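Local coordinates for protein putative transcriptional regulator, IclR family (PDB 3OBF) that is probably a DNA-binding transcription factor of the IclR family, represented here by its C-terminal domain, the part that in relatives usually senses small effector molecules, at residues 11-16 / 137-142; 23-28 / 34-39; 62-67 / 96-101. One frame throughout, in Å; residues are numbered along the deposited sequence.

Contact 1: 11-16 / 137-142; sequences PVLREL and ASVLIP
The amide N of Leu16, the residue that packs against both Val139 and Ile141, donates to Val12 O at 2.9 Å, and Leu16 O is in turn hydrogen-bonded to Thr20 OG1. These bonds, both internal to helix 3-20, fix the local turn; the helix packs through side chains on the antiparallel sheet of the IclR C-terminal domain, a member of the GAF clan. Across the contact the evidence is all apolar. The short helix and strand axes pass 10.8 Å apart and run almost parallel, 20° between their directions, a spacing that leaves room for one layer of interlocked aliphatic side chains.

Leu16 supplies the greater part of the helix side. Its CG is set anti to the backbone N (chi1 178°), which carries the CD2 methyl across to the strand, against two residues on the same face. That methyl meets Val139 CG1 at 3.8 Å. Leu16 CD2 also lies 3.8 Å from Ile141 CG1, and the two side chains meet aslant, with Leu16 CD1 joining in at 4.1 Å from Ile141 CD1. Ile141 is covered further by Cys160 of helix 150-170, which also sends Ala163 against Leu16. Both helices therefore cover the same face of the strand, that of Val139 and Ile141, whereas Leu140, one residue before Ile141, points away from helix 3-20 and packs on Met27.

One turn before Leu16, Leu13 and Val139 pass alongside with their side chains running opposite ways, and Leu13 also touches Glu38 and Ile40 of strand 34-40. Val139 holds CG1 anti to its own backbone N (chi1 174°), turning this methyl to both leucines: besides Leu16 CD2 it meets Leu13 CD2, at 4.1 Å.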
ATOM      1  N   PRO A  11      -7.764  15.668  -0.609  1.00 27.75           N
ATOM      2  CA  PRO A  11      -8.071  16.230   0.717  1.00 28.20           C
ATOM      3  C   PRO A  11      -7.899  15.199   1.815  1.00 28.29           C
ATOM      4  O   PRO A  11      -7.604  15.562   2.975  1.00 27.93           O
ATOM      5  CB  PRO A  11      -9.561  16.581   0.650  1.00 28.97           C
ATOM      6  CG  PRO A  11      -9.932  16.545  -0.803  1.00 29.50           C
ATOM      7  CD  PRO A  11      -8.935  15.659  -1.500  1.00 27.59           C
ATOM      8  N   VAL A  12      -8.137  13.933   1.464  1.00 27.13           N
ATOM      9  CA  VAL A  12      -8.089  12.873   2.451  1.00 26.80           C
ATOM     10  C   VAL A  12      -6.597  12.594   2.793  1.00 26.07           C
ATOM     11  O   VAL A  12      -6.250  12.379   3.948  1.00 25.69           O
ATOM     12  CB  VAL A  12      -8.831  11.598   1.955  1.00 27.01           C
ATOM     13  CG1 VAL A  12      -8.586  10.419   2.886  1.00 28.15           C
ATOM     14  CG2 VAL A  12     -10.343  11.840   1.817  1.00 26.82           C
ATOM     15  N   LEU A  13      -5.722  12.647   1.803  1.00 24.99           N
ATOM     16  CA  LEU A  13      -4.265  12.452   2.085  1.00 25.48           C
ATOM     17  C   LEU A  13      -3.730  13.614   2.901  1.00 26.41           C
ATOM     18  O   LEU A  13      -2.929  13.407   3.795  1.00 26.32           O
ATOM     19  CB  LEU A  13      -3.423  12.324   0.807  1.00 23.81           C
ATOM     20  CG  LEU A  13      -3.685  11.213  -0.205  1.00 25.83           C
ATOM     21  CD1 LEU A  13      -2.850  11.473  -1.471  1.00 24.12           C
ATOM     22  CD2 LEU A  13      -3.405   9.792   0.374  1.00 26.09           C
ATOM     23  N   ARG A  14      -4.187  14.832   2.598  1.00 28.37           N
ATOM     24  CA  ARG A  14      -3.700  16.021   3.319  1.00 31.13           C
ATOM     25  C   ARG A  14      -4.078  15.896   4.811  1.00 31.61           C
ATOM     26  O   ARG A  14      -3.242  16.075   5.681  1.00 31.74           O
ATOM     27  CB  ARG A  14      -4.228  17.333   2.689  1.00 32.15           C
ATOM     28  CG  ARG A  14      -3.693  18.621   3.381  1.00 37.46           C
ATOM     29  CD  ARG A  14      -4.469  19.888   2.960  1.00 47.65           C
ATOM     30  NE  ARG A  14      -5.820  19.557   2.467  1.00 53.88           N
ATOM     31  CZ  ARG A  14      -6.640  20.408   1.856  1.00 56.98           C
ATOM     32  NH1 ARG A  14      -6.279  21.674   1.658  1.00 59.83           N
ATOM     33  NH2 ARG A  14      -7.831  19.995   1.450  1.00 57.98           N
ATOM     34  N   GLU A  15      -5.332  15.535   5.067  1.00 32.05           N
ATOM     35  CA  GLU A  15      -5.850  15.294   6.396  1.00 33.03           C
ATOM     36  C   GLU A  15      -5.066  14.168   7.095  1.00 32.04           C
ATOM     37  O   GLU A  15      -4.790  14.242   8.297  1.00 32.01           O
ATOM     38  CB  GLU A  15      -7.351  14.970   6.272  1.00 34.89           C
ATOM     39  CG  GLU A  15      -8.180  14.649   7.571  1.00 40.27           C
ATOM     40  CD  GLU A  15      -9.628  14.112   7.234  1.00 46.81           C
ATOM     41  OE1 GLU A  15      -9.787  13.258   6.291  1.00 48.30           O
ATOM     42  OE2 GLU A  15     -10.612  14.536   7.911  1.00 49.46           O
ATOM     43  N   LEU A  16      -4.724  13.115   6.354  1.00 30.08           N
ATOM     44  CA  LEU A  16      -4.057  11.989   6.954  1.00 29.05           C
ATOM     45  C   LEU A  16      -2.630  12.332   7.427  1.00 30.18           C
ATOM     46  O   LEU A  16      -2.177  11.873   8.492  1.00 29.59           O
ATOM     47  CB  LEU A  16      -4.031  10.821   5.975  1.00 28.39           C
ATOM     48  CG  LEU A  16      -3.331   9.520   6.399  1.00 26.07           C
ATOM     49  CD1 LEU A  16      -4.052   8.939   7.619  1.00 23.33           C
ATOM     50  CD2 LEU A  16      -3.247   8.463   5.198  1.00 21.54           C
ATOM     51  N   ALA A 137      -6.954   1.550  -6.447  1.00 26.72           N
ATOM     52  CA  ALA A 137      -5.826   2.293  -5.942  1.00 25.44           C
ATOM     53  C   ALA A 137      -5.551   1.775  -4.560  1.00 25.05           C
ATOM     54  O   ALA A 137      -6.290   0.940  -4.043  1.00 25.63           O
ATOM     55  CB  ALA A 137      -6.146   3.801  -5.901  1.00 24.91           C
ATOM     56  N   SER A 138      -4.496   2.272  -3.946  1.00 24.56           N
ATOM     57  CA  SER A 138      -4.345   2.085  -2.537  1.00 24.66           C
ATOM     58  C   SER A 138      -3.746   3.296  -1.867  1.00 24.25           C
ATOM     59  O   SER A 138      -3.071   4.095  -2.499  1.00 25.31           O
ATOM     60  CB  SER A 138      -3.567   0.806  -2.235  1.00 24.79           C
ATOM     61  OG  SER A 138      -2.214   1.032  -2.152  1.00 28.33           O
ATOM     62  N   VAL A 139      -4.022   3.447  -0.578  1.00 24.15           N
ATOM     63  CA  VAL A 139      -3.382   4.500   0.204  1.00 23.94           C
ATOM     64  C   VAL A 139      -2.168   3.915   0.941  1.00 23.90           C
ATOM     65  O   VAL A 139      -2.272   2.834   1.535  1.00 23.52           O
ATOM     66  CB  VAL A 139      -4.385   5.106   1.193  1.00 24.21           C
ATOM     67  CG1 VAL A 139      -3.669   6.149   2.151  1.00 23.99           C
ATOM     68  CG2 VAL A 139      -5.582   5.737   0.410  1.00 23.51           C
ATOM     69  N   LEU A 140      -1.032   4.614   0.870  1.00 23.48           N
ATOM     70  CA  LEU A 140       0.207   4.191   1.500  1.00 23.74           C
ATOM     71  C   LEU A 140       0.662   5.233   2.541  1.00 23.98           C
ATOM     72  O   LEU A 140       0.613   6.439   2.278  1.00 22.76           O
ATOM     73  CB  LEU A 140       1.302   3.998   0.434  1.00 24.35           C
ATOM     74  CG  LEU A 140       2.791   3.823   0.833  1.00 25.25           C
ATOM     75  CD1 LEU A 140       3.019   2.518   1.594  1.00 25.58           C
ATOM     76  CD2 LEU A 140       3.781   3.939  -0.393  1.00 25.32           C
ATOM     77  N   ILE A 141       1.084   4.751   3.716  1.00 24.35           N
ATOM     78  CA  ILE A 141       1.800   5.566   4.668  1.00 24.58           C
ATOM     79  C   ILE A 141       3.194   4.961   4.788  1.00 26.11           C
ATOM     80  O   ILE A 141       3.369   3.909   5.424  1.00 26.55           O
ATOM     81  CB  ILE A 141       1.117   5.646   6.088  1.00 25.08           C
ATOM     82  CG1 ILE A 141      -0.337   6.168   6.006  1.00 23.59           C
ATOM     83  CG2 ILE A 141       1.972   6.555   7.027  1.00 23.75           C
ATOM     84  CD1 ILE A 141      -1.088   6.145   7.369  1.00 24.70           C
ATOM     85  N   PRO A 142       4.193   5.586   4.144  1.00 26.95           N
ATOM     86  CA  PRO A 142       5.578   5.175   4.423  1.00 28.19           C
ATOM     87  C   PRO A 142       6.178   6.006   5.561  1.00 29.76           C
ATOM     88  O   PRO A 142       5.798   7.150   5.729  1.00 30.91           O
ATOM     89  CB  PRO A 142       6.282   5.483   3.116  1.00 28.04           C
ATOM     90  CG  PRO A 142       5.478   6.782   2.555  1.00 27.51           C
ATOM     91  CD  PRO A 142       4.109   6.718   3.195  1.00 26.76           C
TER

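Contact 2: 23-28 / 34-39; sequences TSALMV and SMCVEQ
Leu26 grips the neighbouring strand with both of its backbone polar atoms. Leu26 N donates to Glu38 O at 2.7 Å, and Val37 N donates to Leu26 O at 2.9 Å in a nearly straight bond (172° at the hydrogen). Val37 and Glu38 therefore both face Leu26, which defines a classic beta bulge, and Val37 has the backbone to match (phi -113°, psi -10°). Nearer the turn, the hydrogen-bonded pair Val28 and Met35 is regular: Val28 N reaches Met35 O at 2.9 Å and Met35 N reaches Val28 O at 2.8 Å. Glu38 O and Met35 O each take a CA-H contact as well, from Ala25 and Met27.

Beyond the backbone, the extra residue of the bulge brings Val37 alongside both Leu26 and Val28. Val37 CG1 meets Val28 CG2 at 3.5 Å, the two side chains standing roughly perpendicular, while Val37 CG2 lies 3.9 Å from Leu26 CD2. On the other face, Met27, present as selenomethionine, bends twice along its chain and so lays SE 3.7 Å from Cys36 CB. At the open end, Thr23 CG2 packs on the amide of Gln39, whose NE2 is hydrogen-bonded to Ala50 O.

Strands 24-29 and 34-40 form a beta hairpin inside the sheet. Strand 24-29 pairs on its other edge with strand 135-144, and strand 34-40 with strand 55-56. Helix 3-20 covers the face of Leu26 and Glu38 through Ala9, Arg6 and Tyr10, and helix 62-69 meets Met27 through Ser63 and Phe67.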
ATOM      1  N   THR A  23       4.278  11.076   5.706  1.00 27.26           N
ATOM      2  CA  THR A  23       3.874  11.090   4.289  1.00 27.46           C
ATOM      3  C   THR A  23       2.627  10.198   4.042  1.00 27.02           C
ATOM      4  O   THR A  23       2.531   9.129   4.632  1.00 26.92           O
ATOM      5  CB  THR A  23       5.048  10.594   3.453  1.00 27.54           C
ATOM      6  OG1 THR A  23       6.147  11.467   3.685  1.00 29.10           O
ATOM      7  CG2 THR A  23       4.717  10.529   1.945  1.00 26.69           C
ATOM      8  N   SER A  24       1.677  10.673   3.217  1.00 26.70           N
ATOM      9  CA  SER A  24       0.508   9.889   2.722  1.00 25.63           C
ATOM     10  C   SER A  24       0.614   9.863   1.196  1.00 24.74           C
ATOM     11  O   SER A  24       0.997  10.865   0.600  1.00 24.88           O
ATOM     12  CB  SER A  24      -0.812  10.588   3.001  1.00 24.62           C
ATOM     13  OG  SER A  24      -0.863  10.960   4.338  1.00 30.26           O
ATOM     14  N   ALA A  25       0.252   8.750   0.569  1.00 23.49           N
ATOM     15  CA  ALA A  25       0.400   8.621  -0.872  1.00 23.50           C
ATOM     16  C   ALA A  25      -0.726   7.808  -1.446  1.00 23.56           C
ATOM     17  O   ALA A  25      -1.207   6.882  -0.807  1.00 24.16           O
ATOM     18  CB  ALA A  25       1.721   7.962  -1.211  1.00 23.31           C
ATOM     19  N   LEU A  26      -1.130   8.151  -2.663  1.00 23.61           N
ATOM     20  CA  LEU A  26      -2.062   7.369  -3.403  1.00 24.04           C
ATOM     21  C   LEU A  26      -1.251   6.582  -4.445  1.00 24.74           C
ATOM     22  O   LEU A  26      -0.518   7.165  -5.260  1.00 24.75           O
ATOM     23  CB  LEU A  26      -3.098   8.273  -4.095  1.00 24.15           C
ATOM     24  CG  LEU A  26      -4.216   7.546  -4.889  1.00 24.96           C
ATOM     25  CD1 LEU A  26      -5.243   6.921  -3.920  1.00 26.47           C
ATOM     26  CD2 LEU A  26      -4.947   8.473  -5.878  1.00 24.55           C
HETATM   27  N   MSE A  27      -1.395   5.255  -4.402  1.00 23.80           N
HETATM   28  CA  MSE A  27      -0.708   4.369  -5.322  1.00 23.54           C
HETATM   29  C   MSE A  27      -1.690   3.801  -6.361  1.00 23.52           C
HETATM   30  O   MSE A  27      -2.879   3.565  -6.064  1.00 22.63           O
HETATM   31  CB  MSE A  27      -0.050   3.214  -4.566  1.00 23.26           C
HETATM   32  CG  MSE A  27       0.611   3.604  -3.280  1.00 25.33           C
HETATM   33 SE   MSE A  27       2.071   4.911  -3.554  1.00 29.36          SE
HETATM   34  CE  MSE A  27       3.381   3.733  -4.347  1.00 30.21           C
ATOM     35  N   VAL A  28      -1.177   3.592  -7.575  1.00 23.94           N
ATOM     36  CA  VAL A  28      -1.884   2.820  -8.596  1.00 24.55           C
ATOM     37  C   VAL A  28      -1.033   1.637  -9.085  1.00 25.68           C
ATOM     38  O   VAL A  28       0.191   1.637  -8.954  1.00 25.69           O
ATOM     39  CB  VAL A  28      -2.369   3.667  -9.791  1.00 24.83           C
ATOM     40  CG1 VAL A  28      -3.358   4.757  -9.319  1.00 23.27           C
ATOM     41  CG2 VAL A  28      -1.158   4.245 -10.574  1.00 25.40           C
ATOM     42  N   SER A  34       3.767  -0.938  -8.356  1.00 28.91           N
ATOM     43  CA  SER A  34       2.953   0.025  -7.687  1.00 28.55           C
ATOM     44  C   SER A  34       3.589   1.404  -7.896  1.00 28.39           C
ATOM     45  O   SER A  34       4.806   1.549  -7.786  1.00 28.78           O
ATOM     46  CB  SER A  34       2.850  -0.342  -6.215  1.00 28.05           C
ATOM     47  OG  SER A  34       1.964   0.547  -5.616  1.00 27.70           O
HETATM   48  N   MSE A  35       2.780   2.406  -8.249  1.00 28.30           N
HETATM   49  CA  MSE A  35       3.328   3.728  -8.562  1.00 28.49           C
HETATM   50  C   MSE A  35       2.666   4.820  -7.758  1.00 26.98           C
HETATM   51  O   MSE A  35       1.440   4.844  -7.635  1.00 25.89           O
HETATM   52  CB  MSE A  35       3.244   4.042 -10.072  1.00 29.63           C
HETATM   53  CG  MSE A  35       4.008   5.297 -10.485  1.00 33.47           C
HETATM   54 SE   MSE A  35       3.841   5.625 -12.391  1.00 46.76          SE
HETATM   55  CE  MSE A  35       5.281   6.866 -12.728  1.00 47.44           C
ATOM     56  N   CYS A  36       3.482   5.733  -7.234  1.00 27.00           N
ATOM     57  CA  CYS A  36       2.948   6.861  -6.497  1.00 26.59           C
ATOM     58  C   CYS A  36       2.452   7.968  -7.461  1.00 26.25           C
ATOM     59  O   CYS A  36       3.216   8.497  -8.272  1.00 26.45           O
ATOM     60  CB  CYS A  36       3.961   7.397  -5.492  1.00 26.28           C
ATOM     61  SG  CYS A  36       3.314   8.887  -4.683  1.00 27.62           S
ATOM     62  N   VAL A  37       1.164   8.279  -7.400  1.00 24.82           N
ATOM     63  CA  VAL A  37       0.614   9.280  -8.329  1.00 24.81           C
ATOM     64  C   VAL A  37       0.155  10.561  -7.616  1.00 25.12           C
ATOM     65  O   VAL A  37      -0.175  11.534  -8.276  1.00 26.39           O
ATOM     66  CB  VAL A  37      -0.571   8.729  -9.151  1.00 24.78           C
ATOM     67  CG1 VAL A  37      -0.125   7.565 -10.010  1.00 25.92           C
ATOM     68  CG2 VAL A  37      -1.802   8.386  -8.245  1.00 23.65           C
ATOM     69  N   GLU A  38       0.110  10.535  -6.281  1.00 24.18           N
ATOM     70  CA  GLU A  38      -0.269  11.692  -5.489  1.00 24.56           C
ATOM     71  C   GLU A  38       0.231  11.474  -4.064  1.00 24.90           C
ATOM     72  O   GLU A  38       0.018  10.402  -3.488  1.00 24.74           O
ATOM     73  CB  GLU A  38      -1.794  11.867  -5.482  1.00 24.67           C
ATOM     74  CG  GLU A  38      -2.268  13.254  -5.078  1.00 24.67           C
ATOM     75  CD  GLU A  38      -3.732  13.478  -5.472  1.00 26.17           C
ATOM     76  OE1 GLU A  38      -3.962  14.367  -6.323  1.00 26.86           O
ATOM     77  OE2 GLU A  38      -4.637  12.763  -4.950  1.00 23.72           O
ATOM     78  N   GLN A  39       0.884  12.481  -3.491  1.00 25.10           N
ATOM     79  CA  GLN A  39       1.411  12.348  -2.142  1.00 25.64           C
ATOM     80  C   GLN A  39       1.552  13.683  -1.392  1.00 25.65           C
ATOM     81  O   GLN A  39       1.671  14.749  -2.008  1.00 25.57           O
ATOM     82  CB  GLN A  39       2.742  11.562  -2.172  1.00 25.90           C
ATOM     83  CG  GLN A  39       3.923  12.341  -2.758  1.00 27.08           C
ATOM     84  CD  GLN A  39       4.805  12.938  -1.674  1.00 29.55           C
ATOM     85  OE1 GLN A  39       4.695  14.119  -1.375  1.00 30.27           O
ATOM     86  NE2 GLN A  39       5.676  12.116  -1.070  1.00 30.00           N
TER

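Contact 3: 62-67 / 96-101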
ATOM      1  N   SER A  62       4.311  -2.735   1.100  0.50 29.66           N
ATOM      2  CA  SER A  62       2.912  -2.728   1.535  0.50 29.24           C
ATOM      3  C   SER A  62       1.949  -2.526   0.384  0.50 27.97           C
ATOM      4  O   SER A  62       0.970  -3.255   0.227  0.50 27.70           O
ATOM      5  CB  SER A  62       2.692  -1.615   2.556  0.50 29.38           C
ATOM      6  OG  SER A  62       3.236  -1.998   3.795  0.50 32.05           O
ATOM      7  N   SER A  63       2.245  -1.492  -0.388  0.50 26.70           N
ATOM      8  CA  SER A  63       1.510  -1.114  -1.575  0.50 26.09           C
ATOM      9  C   SER A  63       1.360  -2.285  -2.560  0.50 25.42           C
ATOM     10  O   SER A  63       0.292  -2.509  -3.157  0.50 25.28           O
ATOM     11  CB  SER A  63       2.308   0.016  -2.223  0.50 26.34           C
ATOM     12  OG  SER A  63       1.645   0.574  -3.311  0.50 27.94           O
ATOM     13  N   VAL A  64       2.448  -3.025  -2.719  1.00 23.96           N
ATOM     14  CA  VAL A  64       2.529  -4.121  -3.666  1.00 24.54           C
ATOM     15  C   VAL A  64       1.672  -5.281  -3.129  1.00 25.53           C
ATOM     16  O   VAL A  64       0.924  -5.899  -3.900  1.00 26.03           O
ATOM     17  CB  VAL A  64       3.993  -4.536  -3.915  1.00 24.68           C
ATOM     18  CG1 VAL A  64       4.074  -5.851  -4.732  1.00 25.05           C
ATOM     19  CG2 VAL A  64       4.713  -3.414  -4.661  1.00 23.45           C
ATOM     20  N   GLN A  65       1.740  -5.528  -1.811  1.00 25.16           N
ATOM     21  CA  GLN A  65       0.926  -6.581  -1.178  1.00 25.07           C
ATOM     22  C   GLN A  65      -0.556  -6.344  -1.438  1.00 25.28           C
ATOM     23  O   GLN A  65      -1.287  -7.279  -1.831  1.00 25.66           O
ATOM     24  CB  GLN A  65       1.152  -6.643   0.332  1.00 24.94           C
ATOM     25  CG  GLN A  65       2.510  -7.237   0.770  1.00 26.99           C
ATOM     26  CD  GLN A  65       2.704  -7.176   2.289  1.00 28.86           C
ATOM     27  OE1 GLN A  65       1.947  -7.802   3.057  1.00 30.10           O
ATOM     28  NE2 GLN A  65       3.710  -6.418   2.733  1.00 26.51           N
ATOM     29  N   VAL A  66      -0.995  -5.101  -1.214  1.00 24.55           N
ATOM     30  CA  VAL A  66      -2.411  -4.716  -1.393  1.00 24.38           C
ATOM     31  C   VAL A  66      -2.884  -5.034  -2.825  1.00 24.39           C
ATOM     32  O   VAL A  66      -3.915  -5.697  -3.021  1.00 24.12           O
ATOM     33  CB  VAL A  66      -2.577  -3.227  -1.076  1.00 24.22           C
ATOM     34  CG1 VAL A  66      -3.912  -2.698  -1.534  1.00 23.51           C
ATOM     35  CG2 VAL A  66      -2.397  -3.016   0.388  1.00 25.33           C
ATOM     36  N   PHE A  67      -2.127  -4.579  -3.823  1.00 23.12           N
ATOM     37  CA  PHE A  67      -2.509  -4.875  -5.191  1.00 23.93           C
ATOM     38  C   PHE A  67      -2.462  -6.363  -5.559  1.00 24.81           C
ATOM     39  O   PHE A  67      -3.320  -6.855  -6.280  1.00 26.54           O
ATOM     40  CB  PHE A  67      -1.684  -4.052  -6.192  1.00 22.56           C
ATOM     41  CG  PHE A  67      -1.973  -2.600  -6.131  1.00 21.86           C
ATOM     42  CD1 PHE A  67      -3.269  -2.123  -6.350  1.00 20.60           C
ATOM     43  CD2 PHE A  67      -0.961  -1.695  -5.840  1.00 21.47           C
ATOM     44  CE1 PHE A  67      -3.562  -0.759  -6.284  1.00 19.88           C
ATOM     45  CE2 PHE A  67      -1.248  -0.308  -5.782  1.00 22.81           C
ATOM     46  CZ  PHE A  67      -2.552   0.153  -6.019  1.00 19.29           C
ATOM     47  N   GLU A  96       3.462 -19.755  -0.761  1.00 51.71           N
ATOM     48  CA  GLU A  96       2.251 -20.040  -0.003  1.00 52.86           C
ATOM     49  C   GLU A  96       2.107 -19.140   1.233  1.00 51.72           C
ATOM     50  O   GLU A  96       1.010 -18.645   1.514  1.00 51.90           O
ATOM     51  CB  GLU A  96       2.187 -21.528   0.398  1.00 54.50           C
ATOM     52  CG  GLU A  96       1.953 -22.497  -0.785  1.00 59.13           C
ATOM     53  CD  GLU A  96       0.703 -22.153  -1.633  1.00 63.28           C
ATOM     54  OE1 GLU A  96      -0.352 -21.788  -1.054  1.00 64.96           O
ATOM     55  OE2 GLU A  96       0.772 -22.253  -2.887  1.00 65.68           O
ATOM     56  N   ALA A  97       3.201 -18.934   1.966  1.00 50.57           N
ATOM     57  CA  ALA A  97       3.177 -18.010   3.104  1.00 49.48           C
ATOM     58  C   ALA A  97       2.815 -16.601   2.627  1.00 47.60           C
ATOM     59  O   ALA A  97       2.025 -15.894   3.280  1.00 47.48           O
ATOM     60  CB  ALA A  97       4.510 -17.995   3.822  1.00 49.83           C
ATOM     61  N   TYR A  98       3.386 -16.198   1.483  1.00 45.19           N
ATOM     62  CA  TYR A  98       3.161 -14.854   0.955  1.00 42.51           C
ATOM     63  C   TYR A  98       1.701 -14.666   0.569  1.00 41.99           C
ATOM     64  O   TYR A  98       1.116 -13.630   0.837  1.00 40.67           O
ATOM     65  CB  TYR A  98       4.080 -14.546  -0.230  1.00 41.43           C
ATOM     66  CG  TYR A  98       3.872 -13.144  -0.763  1.00 38.76           C
ATOM     67  CD1 TYR A  98       4.465 -12.035  -0.141  1.00 35.79           C
ATOM     68  CD2 TYR A  98       3.068 -12.919  -1.874  1.00 36.56           C
ATOM     69  CE1 TYR A  98       4.266 -10.750  -0.628  1.00 33.92           C
ATOM     70  CE2 TYR A  98       2.861 -11.634  -2.365  1.00 34.12           C
ATOM     71  CZ  TYR A  98       3.455 -10.563  -1.737  1.00 32.52           C
ATOM     72  OH  TYR A  98       3.255  -9.317  -2.244  1.00 32.19           O
ATOM     73  N   LEU A  99       1.123 -15.700  -0.035  1.00 42.53           N
ATOM     74  CA  LEU A  99      -0.291 -15.707  -0.409  1.00 42.96           C
ATOM     75  C   LEU A  99      -1.211 -15.592   0.808  1.00 43.38           C
ATOM     76  O   LEU A  99      -2.235 -14.910   0.731  1.00 43.16           O
ATOM     77  CB  LEU A  99      -0.648 -16.970  -1.221  1.00 42.60           C
ATOM     78  CG  LEU A  99      -0.188 -16.962  -2.690  1.00 42.84           C
ATOM     79  CD1 LEU A  99      -0.347 -18.341  -3.415  1.00 42.19           C
ATOM     80  CD2 LEU A  99      -0.878 -15.883  -3.490  1.00 42.33           C
ATOM     81  N   LEU A 100      -0.853 -16.269   1.904  1.00 43.97           N
ATOM     82  CA  LEU A 100      -1.605 -16.177   3.162  1.00 44.90           C
ATOM     83  C   LEU A 100      -1.454 -14.785   3.737  1.00 43.89           C
ATOM     84  O   LEU A 100      -2.425 -14.199   4.224  1.00 44.31           O
ATOM     85  CB  LEU A 100      -1.126 -17.225   4.177  1.00 46.53           C
ATOM     86  CG  LEU A 100      -1.663 -17.243   5.624  1.00 49.74           C
ATOM     87  CD1 LEU A 100      -3.202 -17.141   5.720  1.00 53.32           C
ATOM     88  CD2 LEU A 100      -1.201 -18.486   6.375  1.00 52.14           C
ATOM     89  N   ARG A 101      -0.242 -14.243   3.642  1.00 42.20           N
ATOM     90  CA  ARG A 101       0.033 -12.888   4.103  1.00 40.87           C
ATOM     91  C   ARG A 101      -0.862 -11.863   3.368  1.00 39.16           C
ATOM     92  O   ARG A 101      -1.311 -10.879   3.949  1.00 39.11           O
ATOM     93  CB  ARG A 101       1.518 -12.589   3.939  1.00 40.72           C
ATOM     94  CG  ARG A 101       2.028 -11.463   4.774  1.00 43.65           C
ATOM     95  CD  ARG A 101       3.301 -10.888   4.146  1.00 44.36           C
ATOM     96  NE  ARG A 101       3.658  -9.608   4.767  1.00 45.21           N
ATOM     97  CZ  ARG A 101       4.686  -9.412   5.591  1.00 42.87           C
ATOM     98  NH1 ARG A 101       5.498 -10.413   5.910  1.00 41.87           N
ATOM     99  NH2 ARG A 101       4.901  -8.203   6.083  1.00 39.92           N
TER
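The side chain of Gln65 reaches Tyr98 and Arg101 by its outer atoms: CG is anti to the carbonyl carbon (chi1 -73°), and the chain beyond is extended, which carries the amide across to the second helix. From CB the first atom to meet anything there is CG, which lies 3.7 Å from Tyr98 OH and approaches the ring obliquely. That hydroxyl, also close to Gln65 CA, is hydrogen-bonded to Ala59 O. Next along, Gln65 CD sits 3.6 Å from Arg101 NE, and OE1 accepts a hydrogen bond from Arg101 NE at 3.0 Å. The bond is bent at the hydrogen, and the donor also stands above the amide, 52° out of the carbonyl plane, although OE1 itself lies at the edge of the guanidinium, near its plane. The amide and guanidinium planes are steeply inclined.

The contact joins helices 62-69 and 92-108 of the IclR C-terminal domain; the axes of segments 62-67 and 96-101 run at 85° and approach to 10.9 Å. With the segments nearly at right angles, three residues carry most of the contact and only 160 Å² is buried, both sides summed.

The other branch of the amide, NE2, is hydrogen-bonded to Leu60 O and to Val112 O. Arg101 NH2 shares Val112 O as acceptor and forms a salt bridge with Glu116. With an alanine here, Arg101 NE would probably lose its acceptor, and Leu60 O and Val112 O the amide donor they share, while Tyr98 would be left without the CG beside its hydroxyl. Val64 CG1 lies 4.3 Å from Tyr98 OH.

In the fold
Contacts 1 and 2 meet in one sheet: their centres lie about 8 Å apart, and strands 135-144 and 24-29 are neighbours in it. Two probable backbone hydrogen bonds tie them, Ser138 O to Met27 N and Leu140 N to Ala25 O, both 2.8 Å. Contact 3 lies across the centre of the chain, about 20 Å from contact 1 and 18 Å from contact 2, measured between centres. Phe67 of helix 62-69 bridges the distance, its CZ lying 3.4 Å from Met27 O and 3.5 Å from Ser138 N. In sequence, the loop closed by contact 1 encloses contact 2 and then contact 3.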